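Local coordinates for beta-glucosidase (PDB 3F95), which probably hydrolyses beta-1,3- and beta-1,4-glucans as part of a whole exo-acting enzyme, of which this chain is the extra C-terminal beta-sandwich domain, at residues 61-67 with 157-163; 67-73 with 151-157; 91-95 with 126-130; 114-118 with 180-184. One frame throughout, in Å; residues are numbered along the deposited sequence.

Interaction 1 (61-67 with 157-163)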
# COMPACT_ATOMS: atom_id res chain seq x y z
N PHE A 61 0.29 8.04 6.33
CA PHE A 61 0.26 7.06 7.42
C PHE A 61 1.49 7.23 8.30
O PHE A 61 2.62 7.29 7.78
CB PHE A 61 0.18 5.65 6.83
CG PHE A 61 -1.06 5.42 5.99
CD1 PHE A 61 -2.26 5.05 6.58
CD2 PHE A 61 -1.01 5.53 4.59
CE1 PHE A 61 -3.41 4.81 5.82
CE2 PHE A 61 -2.15 5.30 3.80
CZ PHE A 61 -3.36 4.95 4.41
N ASN A 62 1.30 7.28 9.62
CA ASN A 62 2.41 7.44 10.56
C ASN A 62 2.38 6.25 11.52
O ASN A 62 1.34 6.03 12.16
CB ASN A 62 2.25 8.72 11.38
CG ASN A 62 2.39 9.98 10.54
OD1 ASN A 62 3.23 10.06 9.64
ND2 ASN A 62 1.58 10.99 10.85
N TRP A 63 3.46 5.46 11.56
CA TRP A 63 3.62 4.35 12.51
C TRP A 63 4.46 4.87 13.68
O TRP A 63 5.58 5.40 13.48
CB TRP A 63 4.43 3.23 11.90
CG TRP A 63 3.73 2.30 10.96
CD1 TRP A 63 3.35 1.03 11.23
CD2 TRP A 63 3.33 2.57 9.60
NE1 TRP A 63 2.76 0.47 10.13
CE2 TRP A 63 2.74 1.39 9.11
CE3 TRP A 63 3.47 3.67 8.73
CZ2 TRP A 63 2.26 1.27 7.79
CZ3 TRP A 63 2.96 3.57 7.41
CH2 TRP A 63 2.37 2.38 6.97
N ARG A 64 3.95 4.68 14.89
CA ARG A 64 4.71 4.94 16.11
C ARG A 64 4.96 3.68 16.93
O ARG A 64 5.76 3.71 17.87
CB ARG A 64 4.03 6.01 16.96
CG ARG A 64 4.02 7.36 16.27
CD ARG A 64 3.27 8.34 17.10
NE ARG A 64 4.05 8.64 18.29
CZ ARG A 64 3.52 8.79 19.50
NH1 ARG A 64 2.20 8.67 19.67
NH2 ARG A 64 4.32 9.06 20.53
N ALA A 65 4.28 2.59 16.58
CA ALA A 65 4.57 1.27 17.13
C ALA A 65 4.16 0.22 16.12
O ALA A 65 3.52 0.54 15.12
CB ALA A 65 3.84 1.04 18.48
N GLN A 66 4.52 -1.03 16.41
CA GLN A 66 4.18 -2.19 15.59
C GLN A 66 2.75 -2.18 15.06
O GLN A 66 1.80 -2.19 15.84
CB GLN A 66 4.42 -3.46 16.39
CG GLN A 66 4.13 -4.71 15.59
CD GLN A 66 5.15 -4.95 14.47
OE1 GLN A 66 6.30 -4.54 14.55
NE2 GLN A 66 4.71 -5.63 13.42
N ALA A 67 2.59 -2.18 13.74
CA ALA A 67 1.25 -2.14 13.13
C ALA A 67 1.35 -2.44 11.66
O ALA A 67 2.44 -2.29 11.08
CB ALA A 67 0.63 -0.77 13.32
N THR A 157 3.93 -3.22 6.96
CA THR A 157 4.16 -3.48 8.38
C THR A 157 5.47 -2.84 8.83
O THR A 157 6.52 -2.98 8.17
CB THR A 157 4.17 -5.00 8.63
OG1 THR A 157 2.96 -5.58 8.12
CG2 THR A 157 4.26 -5.28 10.14
N SER A 158 5.41 -2.15 9.97
CA SER A 158 6.58 -1.47 10.55
C SER A 158 6.30 -1.10 12.01
O SER A 158 5.17 -1.28 12.49
CB SER A 158 6.96 -0.24 9.70
OG SER A 158 8.23 0.32 10.10
N GLN A 159 7.31 -0.58 12.71
CA GLN A 159 7.12 -0.04 14.07
C GLN A 159 7.27 1.46 14.08
O GLN A 159 6.78 2.15 14.97
CB GLN A 159 8.15 -0.64 15.04
CG GLN A 159 8.10 -2.13 15.16
CD GLN A 159 9.20 -2.67 16.05
OE1 GLN A 159 10.27 -3.04 15.57
NE2 GLN A 159 8.93 -2.71 17.35
N ASN A 160 7.98 2.00 13.09
CA ASN A 160 8.24 3.42 13.09
C ASN A 160 8.56 3.87 11.66
O ASN A 160 9.57 3.44 11.10
CB ASN A 160 9.41 3.74 14.02
CG ASN A 160 9.49 5.20 14.33
OD1 ASN A 160 9.85 6.01 13.47
ND2 ASN A 160 9.14 5.55 15.56
N LEU A 161 7.72 4.72 11.10
CA LEU A 161 7.70 4.94 9.64
C LEU A 161 6.70 6.04 9.35
O LEU A 161 5.69 6.15 10.03
CB LEU A 161 7.21 3.68 8.92
CG LEU A 161 6.91 3.71 7.40
CD1 LEU A 161 8.20 4.03 6.60
CD2 LEU A 161 6.37 2.35 7.00
N SER A 162 7.01 6.88 8.36
CA SER A 162 6.04 7.84 7.86
C SER A 162 6.08 7.88 6.33
O SER A 162 7.14 8.13 5.72
CB SER A 162 6.31 9.22 8.47
OG SER A 162 5.36 10.16 8.01
N LEU A 163 4.91 7.70 5.72
CA LEU A 163 4.82 7.70 4.27
C LEU A 163 3.42 8.09 3.87
O LEU A 163 2.54 8.21 4.70
CB LEU A 163 5.20 6.33 3.69
CG LEU A 163 4.42 5.08 4.16
CD1 LEU A 163 2.98 5.00 3.66
CD2 LEU A 163 5.19 3.82 3.81
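Trp-63 and Leu-161 lie side by side, and the leucine sets its CD2 methyl over one indole face, 3.7 Å from the centroid of the six-membered ring. Ser-158 contributes a second CH-pi contact on that face, its CB standing 4.2 Å from the centroid of the five-membered ring. Leu-163 arrives obliquely, with CG 3.9 Å from Trp-63 CZ3. The rotation of the indole is fixed at its edge, where Trp-63 NE1 donates to Ala-67 O over 2.9 Å. That oxygen lies in the ring plane, yet the indole N-H meets it from above the carbonyl plane. Ala-67 O also accepts from Ser-158 N at 3.2 Å, so two donors grip one buried acceptor.

The backbone sets these side chains in place. Phe-61 pairs with Leu-163 and Trp-63 with Leu-161 as antiparallel hydrogen-bonded pairs; Trp-63 N to Leu-161 O measures 2.8 Å, while the return bond from Leu-161 N to Trp-63 O is longer, 3.3 Å. Beyond residues 64-66 and 159-160, pairing resumes at Ala-67 and Ser-158 with the register moved by one residue. Further out, Ser-158 OG bonds to Gly-101 O, and the Phe-61 ring meets that of Trp-20.

The break marks a passage between sheets. Strands 58-63 and 161-171 belong to one sheet, strands 67-73 and 149-158 to the other, so two antiparallel segments of the chain pass together from one sheet to the other, an arrangement consistent with the jelly-roll beta-sandwich of galactose-binding-like domains.

Interaction 2 (67-73 with 151-157)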
# COMPACT_ATOMS: atom_id res chain seq x y z
N ALA A 67 2.59 -2.18 13.74
CA ALA A 67 1.25 -2.14 13.13
C ALA A 67 1.35 -2.44 11.66
O ALA A 67 2.44 -2.29 11.08
CB ALA A 67 0.63 -0.77 13.32
N ALA A 68 0.24 -2.94 11.10
CA ALA A 68 0.12 -3.21 9.66
C ALA A 68 -0.99 -2.34 9.09
O ALA A 68 -2.11 -2.29 9.60
CB ALA A 68 -0.19 -4.66 9.41
N LEU A 69 -0.66 -1.66 8.00
CA LEU A 69 -1.65 -0.98 7.19
C LEU A 69 -1.92 -1.86 5.98
O LEU A 69 -0.97 -2.32 5.34
CB LEU A 69 -1.08 0.33 6.66
CG LEU A 69 -2.00 1.00 5.63
CD1 LEU A 69 -3.26 1.61 6.33
CD2 LEU A 69 -1.23 1.99 4.78
N SER A 70 -3.19 -2.10 5.69
CA SER A 70 -3.55 -2.77 4.44
C SER A 70 -4.55 -1.96 3.63
O SER A 70 -5.37 -1.20 4.19
CB SER A 70 -4.16 -4.16 4.74
OG SER A 70 -3.22 -4.98 5.43
N LEU A 71 -4.47 -2.11 2.31
CA LEU A 71 -5.56 -1.74 1.44
C LEU A 71 -6.18 -3.09 1.06
O LEU A 71 -5.52 -3.94 0.42
CB LEU A 71 -5.03 -1.00 0.20
CG LEU A 71 -6.05 -0.66 -0.87
CD1 LEU A 71 -7.15 0.24 -0.35
CD2 LEU A 71 -5.32 -0.03 -2.08
N SER A 72 -7.42 -3.31 1.47
CA SER A 72 -7.95 -4.67 1.51
C SER A 72 -9.33 -4.79 0.86
O SER A 72 -10.07 -3.82 0.78
CB SER A 72 -7.96 -5.20 2.96
OG SER A 72 -9.00 -4.60 3.71
N TYR A 73 -9.62 -5.99 0.36
CA TYR A 73 -10.90 -6.29 -0.25
C TYR A 73 -11.89 -6.65 0.87
O TYR A 73 -11.54 -7.34 1.83
CB TYR A 73 -10.75 -7.48 -1.21
CG TYR A 73 -9.90 -7.20 -2.44
CD1 TYR A 73 -10.46 -6.70 -3.60
CD2 TYR A 73 -8.53 -7.48 -2.43
CE1 TYR A 73 -9.69 -6.45 -4.73
CE2 TYR A 73 -7.76 -7.24 -3.57
CZ TYR A 73 -8.34 -6.72 -4.70
OH TYR A 73 -7.56 -6.46 -5.83
N THR A 151 -7.04 -11.05 -0.13
CA THR A 151 -7.61 -10.22 0.94
C THR A 151 -6.95 -8.84 1.03
O THR A 151 -7.64 -7.83 1.09
CB THR A 151 -7.57 -10.95 2.29
OG1 THR A 151 -8.54 -12.01 2.26
CG2 THR A 151 -7.93 -9.99 3.42
N ASP A 152 -5.63 -8.79 1.06
CA ASP A 152 -4.91 -7.51 1.15
C ASP A 152 -4.22 -7.23 -0.21
O ASP A 152 -3.27 -7.94 -0.59
CB ASP A 152 -3.85 -7.59 2.27
CG ASP A 152 -4.45 -7.57 3.69
OD1 ASP A 152 -5.68 -7.32 3.88
OD2 ASP A 152 -3.64 -7.81 4.62
N ALA A 153 -4.71 -6.22 -0.94
CA ALA A 153 -4.02 -5.77 -2.18
C ALA A 153 -2.58 -5.30 -1.87
O ALA A 153 -1.63 -5.60 -2.62
CB ALA A 153 -4.83 -4.69 -2.88
N LEU A 154 -2.43 -4.57 -0.76
CA LEU A 154 -1.13 -4.26 -0.19
C LEU A 154 -1.16 -4.28 1.34
O LEU A 154 -2.19 -4.00 1.95
CB LEU A 154 -0.60 -2.91 -0.70
CG LEU A 154 -1.17 -1.59 -0.21
CD1 LEU A 154 -0.53 -1.10 1.09
CD2 LEU A 154 -1.02 -0.50 -1.31
N ARG A 155 -0.03 -4.57 1.94
CA ARG A 155 0.09 -4.55 3.39
C ARG A 155 1.46 -3.99 3.71
O ARG A 155 2.47 -4.45 3.15
CB ARG A 155 -0.09 -5.97 3.94
CG ARG A 155 0.05 -6.07 5.45
CD ARG A 155 0.13 -7.54 5.91
NE ARG A 155 -0.96 -8.33 5.37
CZ ARG A 155 -0.86 -9.59 4.97
NH1 ARG A 155 0.30 -10.25 5.03
NH2 ARG A 155 -1.94 -10.19 4.50
N ILE A 156 1.51 -2.96 4.55
CA ILE A 156 2.79 -2.41 4.99
C ILE A 156 2.87 -2.58 6.51
O ILE A 156 1.98 -2.14 7.24
CB ILE A 156 2.93 -0.92 4.60
CG1 ILE A 156 2.88 -0.79 3.06
CG2 ILE A 156 4.24 -0.33 5.19
CD1 ILE A 156 2.68 0.64 2.60
N THR A 157 3.93 -3.22 6.96
CA THR A 157 4.16 -3.48 8.38
C THR A 157 5.47 -2.84 8.83
O THR A 157 6.52 -2.98 8.17
CB THR A 157 4.17 -5.00 8.63
OG1 THR A 157 2.96 -5.58 8.12
CG2 THR A 157 4.26 -5.28 10.14
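Ser-70 OG lies near the plane of the Arg-155 guanidinium, at its edge, 4.0 Å from Arg-155 NE. In that plane, too, lies Asp-152 OD2, held side-on by two nitrogens of Arg-155 in a salt bridge. Arg-155 NE bonds to Asp-152 OD2 at 2.8 Å, on its anti lone pair, whereas NH2 reaches the same oxygen from above the carboxylate plane. The arginine chain bends at chi3 (-52°) to turn back on the aspartate. Ser-70 OG also stands 3.0 Å from Asp-152 OD2, at best a weak bond. The other flat group, the Tyr-73 ring, has Thr-151 O at its edge, 3.6 Å from Tyr-73 CD2, while Ala-153 CB approaches CE2 obliquely.

Two antiparallel hydrogen-bonded pairs, Leu-69 with Ile-156 and Leu-71 with Leu-154, carry the backbone. At Leu-71 a classic beta bulge intervenes: Ala-153 N and Leu-154 N both turn to Leu-71 O, each bond weak. Pairing continues past it with Tyr-73 N to Thr-151 O at 2.8 Å.

Strand 18-24 flanks strand 67-73, and strand 102-108 flanks 149-158, placing this pair inside its sheet. Across the sandwich, strand 161-171 receives Leu-71 on Val-168 and Ile-156 on Ile-165.

Interaction 3 (91-95 with 126-130)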
# COMPACT_ATOMS: atom_id res chain seq x y z
N LYS A 91 1.53 5.53 -6.19
CA LYS A 91 2.50 6.58 -5.88
C LYS A 91 2.77 6.53 -4.37
O LYS A 91 1.85 6.30 -3.58
CB LYS A 91 1.99 7.95 -6.32
CG LYS A 91 1.72 8.02 -7.85
CD LYS A 91 1.22 9.40 -8.27
CE LYS A 91 1.02 9.46 -9.81
NZ LYS A 91 -0.09 8.53 -10.21
N MET A 92 4.03 6.69 -4.00
CA MET A 92 4.41 6.67 -2.57
C MET A 92 5.43 7.77 -2.31
O MET A 92 6.24 8.09 -3.20
CB MET A 92 4.98 5.31 -2.21
CG MET A 92 5.37 5.16 -0.73
SD MET A 92 6.17 3.61 -0.33
CE MET A 92 4.76 2.50 -0.43
N ARG A 93 5.38 8.36 -1.12
CA ARG A 93 6.42 9.27 -0.65
C ARG A 93 6.80 8.79 0.75
O ARG A 93 5.92 8.60 1.60
CB ARG A 93 5.85 10.69 -0.57
CG ARG A 93 6.80 11.73 0.02
CD ARG A 93 6.14 13.11 0.07
NE ARG A 93 5.03 13.10 1.02
CZ ARG A 93 4.11 14.05 1.16
NH1 ARG A 93 4.14 15.15 0.41
NH2 ARG A 93 3.15 13.91 2.07
N ILE A 94 8.08 8.56 1.00
CA ILE A 94 8.49 8.13 2.34
C ILE A 94 9.15 9.32 3.00
O ILE A 94 10.30 9.64 2.69
CB ILE A 94 9.42 6.91 2.30
CG1 ILE A 94 8.70 5.75 1.56
CG2 ILE A 94 9.87 6.48 3.74
CD1 ILE A 94 9.58 4.48 1.48
N ASP A 95 8.42 10.00 3.88
CA ASP A 95 8.99 11.18 4.55
C ASP A 95 9.81 10.88 5.79
O ASP A 95 10.68 11.66 6.18
CB ASP A 95 7.93 12.24 4.81
CG ASP A 95 6.82 11.71 5.67
OD1 ASP A 95 6.12 10.78 5.23
OD2 ASP A 95 6.64 12.25 6.78
N MET A 126 13.83 6.06 -2.80
CA MET A 126 12.84 6.84 -2.06
C MET A 126 13.44 7.94 -1.14
O MET A 126 12.72 8.74 -0.55
CB MET A 126 11.99 5.89 -1.20
CG MET A 126 11.23 4.80 -2.00
SD MET A 126 10.14 5.42 -3.29
CE MET A 126 8.80 6.15 -2.35
N ALA A 127 14.77 7.95 -1.01
CA ALA A 127 15.45 8.69 0.06
C ALA A 127 15.36 10.20 -0.10
O ALA A 127 15.61 10.95 0.86
CB ALA A 127 16.93 8.25 0.15
N ASP A 128 14.99 10.66 -1.29
CA ASP A 128 14.76 12.09 -1.51
C ASP A 128 13.48 12.61 -0.82
O ASP A 128 13.23 13.82 -0.82
CB ASP A 128 14.76 12.47 -3.00
CG ASP A 128 13.66 11.79 -3.80
OD1 ASP A 128 12.77 11.15 -3.19
OD2 ASP A 128 13.68 11.89 -5.06
N LYS A 129 12.70 11.70 -0.22
CA LYS A 129 11.44 12.03 0.46
C LYS A 129 10.45 12.73 -0.48
O LYS A 129 9.59 13.50 -0.05
CB LYS A 129 11.68 12.89 1.72
CG LYS A 129 12.59 12.22 2.74
CD LYS A 129 12.76 13.07 3.99
CE LYS A 129 13.64 12.37 5.02
NZ LYS A 129 15.06 12.30 4.55
N SER A 130 10.57 12.44 -1.77
CA SER A 130 9.67 12.95 -2.79
C SER A 130 8.72 11.85 -3.21
O SER A 130 8.96 10.68 -2.93
CB SER A 130 10.44 13.42 -4.03
OG SER A 130 11.49 14.31 -3.68
O HOH W 1 10.08 9.09 -1.01
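Met-126 hooks its terminal methyl over the backbone of Met-92, CE lying 3.3 Å from Met-92 O. Bends at chi2 (-56°) and chi3 (-72°) curl the thioether back on itself and bring the methyl down beside the strand. The two methionine chains cross at about a right angle, with Met-92 CB 3.9 Å from Met-126 CE. Ile-94 crosses the same side chain as steeply, pressing its CD1 against CB and CG of Met-126.

Lys-129 adds its aliphatic part, which runs past two successive carbonyls: CG lies near Ile-94 O, and CE comes within 3.3 Å of Asp-95 O. Arg-93 answers from the strand, its CG 3.3 Å from Lys-129 O.

The direct contacts are all apolar or weakly polar, and one water makes the polar link. It accepts from Ile-94 N at 2.9 Å and donates to both Met-126 O and Ser-130 O, thereby satisfying an N-H of the strand. Met-126 O is shared, since it also closes a type I turn by accepting from Lys-129 N. An Asx turn overlaps its end, in which Asp-128 OD1 takes Ser-130 N from above the carboxylate plane.

The turn joins helix 123-126 to strand 132-137, which pairs with one side of strand 87-94; strand 161-171 pairs with the other. Met-126 thus rests on Leu-134 and His-132 as well, while Ile-94 packs on Leu-161 and Leu-163.

Interaction 4 (114-118 with 180-184)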
# COMPACT_ATOMS: atom_id res chain seq x y z
N LEU A 114 1.77 -12.47 -3.25
CA LEU A 114 2.44 -12.50 -4.56
C LEU A 114 3.83 -11.85 -4.51
O LEU A 114 4.77 -12.33 -5.16
CB LEU A 114 1.58 -11.90 -5.68
CG LEU A 114 0.27 -12.62 -6.06
CD1 LEU A 114 -0.40 -11.91 -7.21
CD2 LEU A 114 0.48 -14.10 -6.39
N ARG A 115 3.98 -10.78 -3.72
CA ARG A 115 5.28 -10.15 -3.52
C ARG A 115 5.49 -9.84 -2.05
O ARG A 115 4.55 -9.47 -1.35
CB ARG A 115 5.43 -8.86 -4.33
CG ARG A 115 5.32 -9.01 -5.84
CD ARG A 115 6.53 -9.74 -6.49
NE ARG A 115 7.81 -9.17 -6.10
CZ ARG A 115 8.36 -8.06 -6.59
NH1 ARG A 115 7.76 -7.32 -7.54
NH2 ARG A 115 9.54 -7.68 -6.13
N ASP A 116 6.74 -9.99 -1.61
CA ASP A 116 7.15 -9.67 -0.26
C ASP A 116 8.45 -8.86 -0.37
O ASP A 116 9.51 -9.43 -0.68
CB ASP A 116 7.34 -10.97 0.53
CG ASP A 116 7.47 -10.74 2.03
OD1 ASP A 116 6.94 -11.57 2.81
OD2 ASP A 116 8.10 -9.74 2.44
N ILE A 117 8.37 -7.55 -0.15
CA ILE A 117 9.49 -6.66 -0.49
C ILE A 117 9.93 -5.93 0.77
O ILE A 117 9.13 -5.22 1.35
CB ILE A 117 9.06 -5.60 -1.57
CG1 ILE A 117 8.66 -6.31 -2.88
CG2 ILE A 117 10.16 -4.49 -1.75
CD1 ILE A 117 7.87 -5.43 -3.85
N ASP A 118 11.20 -6.07 1.17
CA ASP A 118 11.71 -5.25 2.28
C ASP A 118 11.90 -3.79 1.84
O ASP A 118 12.33 -3.52 0.68
CB ASP A 118 13.05 -5.78 2.80
CG ASP A 118 12.97 -7.21 3.26
OD1 ASP A 118 12.00 -7.56 3.99
OD2 ASP A 118 13.88 -7.97 2.89
N SER A 180 10.02 0.38 -11.61
CA SER A 180 9.61 -0.98 -11.34
C SER A 180 10.39 -1.60 -10.17
O SER A 180 11.64 -1.65 -10.18
CB SER A 180 9.71 -1.83 -12.62
OG SER A 180 9.32 -3.18 -12.39
N LEU A 181 9.65 -2.05 -9.15
CA LEU A 181 10.24 -2.83 -8.07
C LEU A 181 10.34 -4.28 -8.52
O LEU A 181 9.55 -5.14 -8.13
CB LEU A 181 9.44 -2.70 -6.75
CG LEU A 181 9.26 -1.27 -6.23
CD1 LEU A 181 8.62 -1.36 -4.83
CD2 LEU A 181 10.62 -0.54 -6.18
N THR A 182 11.34 -4.53 -9.35
CA THR A 182 11.55 -5.83 -9.95
C THR A 182 11.96 -6.86 -8.89
O THR A 182 12.33 -6.51 -7.79
CB THR A 182 12.65 -5.73 -11.06
OG1 THR A 182 13.88 -5.33 -10.46
CG2 THR A 182 12.25 -4.70 -12.11
N CYS A 183 11.85 -8.14 -9.25
CA CYS A 183 12.10 -9.25 -8.35
C CYS A 183 13.58 -9.38 -7.98
O CYS A 183 14.46 -9.10 -8.80
CB CYS A 183 11.61 -10.53 -9.02
SG CYS A 183 9.81 -10.47 -9.38
N ALA A 184 13.84 -9.80 -6.74
CA ALA A 184 15.22 -9.93 -6.26
C ALA A 184 15.91 -11.09 -6.96
O ALA A 184 15.27 -12.10 -7.23
CB ALA A 184 15.27 -10.10 -4.77
O HOH W 2 11.46 -10.01 -4.74
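Arg-115 and Cys-183 meet with the guanidinium flat against the sulfur: Cys-183 SG stands 3.9 Å from its plane, over the centre. Ile-117 takes the opposite face, its CD1 offset toward the rim of the group, so that the planar cation is layered between a disulfide sulfur and a methyl. Bends at chi2 (-70°) and chi3 (-52°) fold the arginine chain into this slot.

With both faces occupied, the polar work is done at the edge. Leu-181 O lies in the guanidinium plane and is gripped end-on by NH1 and NH2 together. The Arg-115 NH1 bond, 2.9 Å to Leu-181 O, runs nearly straight along the carbonyl, whereas NH2 reaches that oxygen at 3.2 Å from above the carbonyl plane. NH1 has a second acceptor in Pro-137 O. A water accepts from Ala-184 N at 3.1 Å and, weakly, from NH2 of Arg-115, tying the end of the tail to the same group. The carbonyls of Leu-181 and Pro-137 both accept from this buried cation and would probably help to stabilise it.

The Leu-181 carbonyl is presented by an inverse gamma turn centred on that residue. On the isoleucine side of the guanidinium, Leu-181 CD1 makes a looser contact with Ile-117 CD1, at 4.3 Å.

Cys-183 is fastened by its disulfide to Cys-140. Strand 113-118, paired with strand 102-108, belongs to one sheet, while the 180-184 tail leaves the other after strand 179-180; Ile-136 of the neighbouring strand 132-137 packs against Arg-115, Ile-117 and Leu-181 alike, at the join between the two sheets.

Overall arrangement
Interactions 1 and 2 follow on from each other, sharing Ala-67 and Thr-157, with centres 13 Å apart. At their junction, Trp-63 CZ2 lies 3.6 Å from Leu-69 CB. Interaction 3 joins interaction 1 through Ser-162 OG and Asp-95 OD2, a probable hydrogen bond of 2.7 Å between residues at the ends of neighbouring strands 161-171 and 87-94. It reaches interaction 2 across the sandwich, where Ile-156 CD1 meets Met-92 CE at 4.1 Å. Interaction 4 stands apart, its nearest atoms about 7 Å from those of interactions 2 and 3, and links the two sheets separately near the C-terminus. Together the four contacts illustrate how a beta-sandwich is closed by strand pairing, turn packing and tail anchoring.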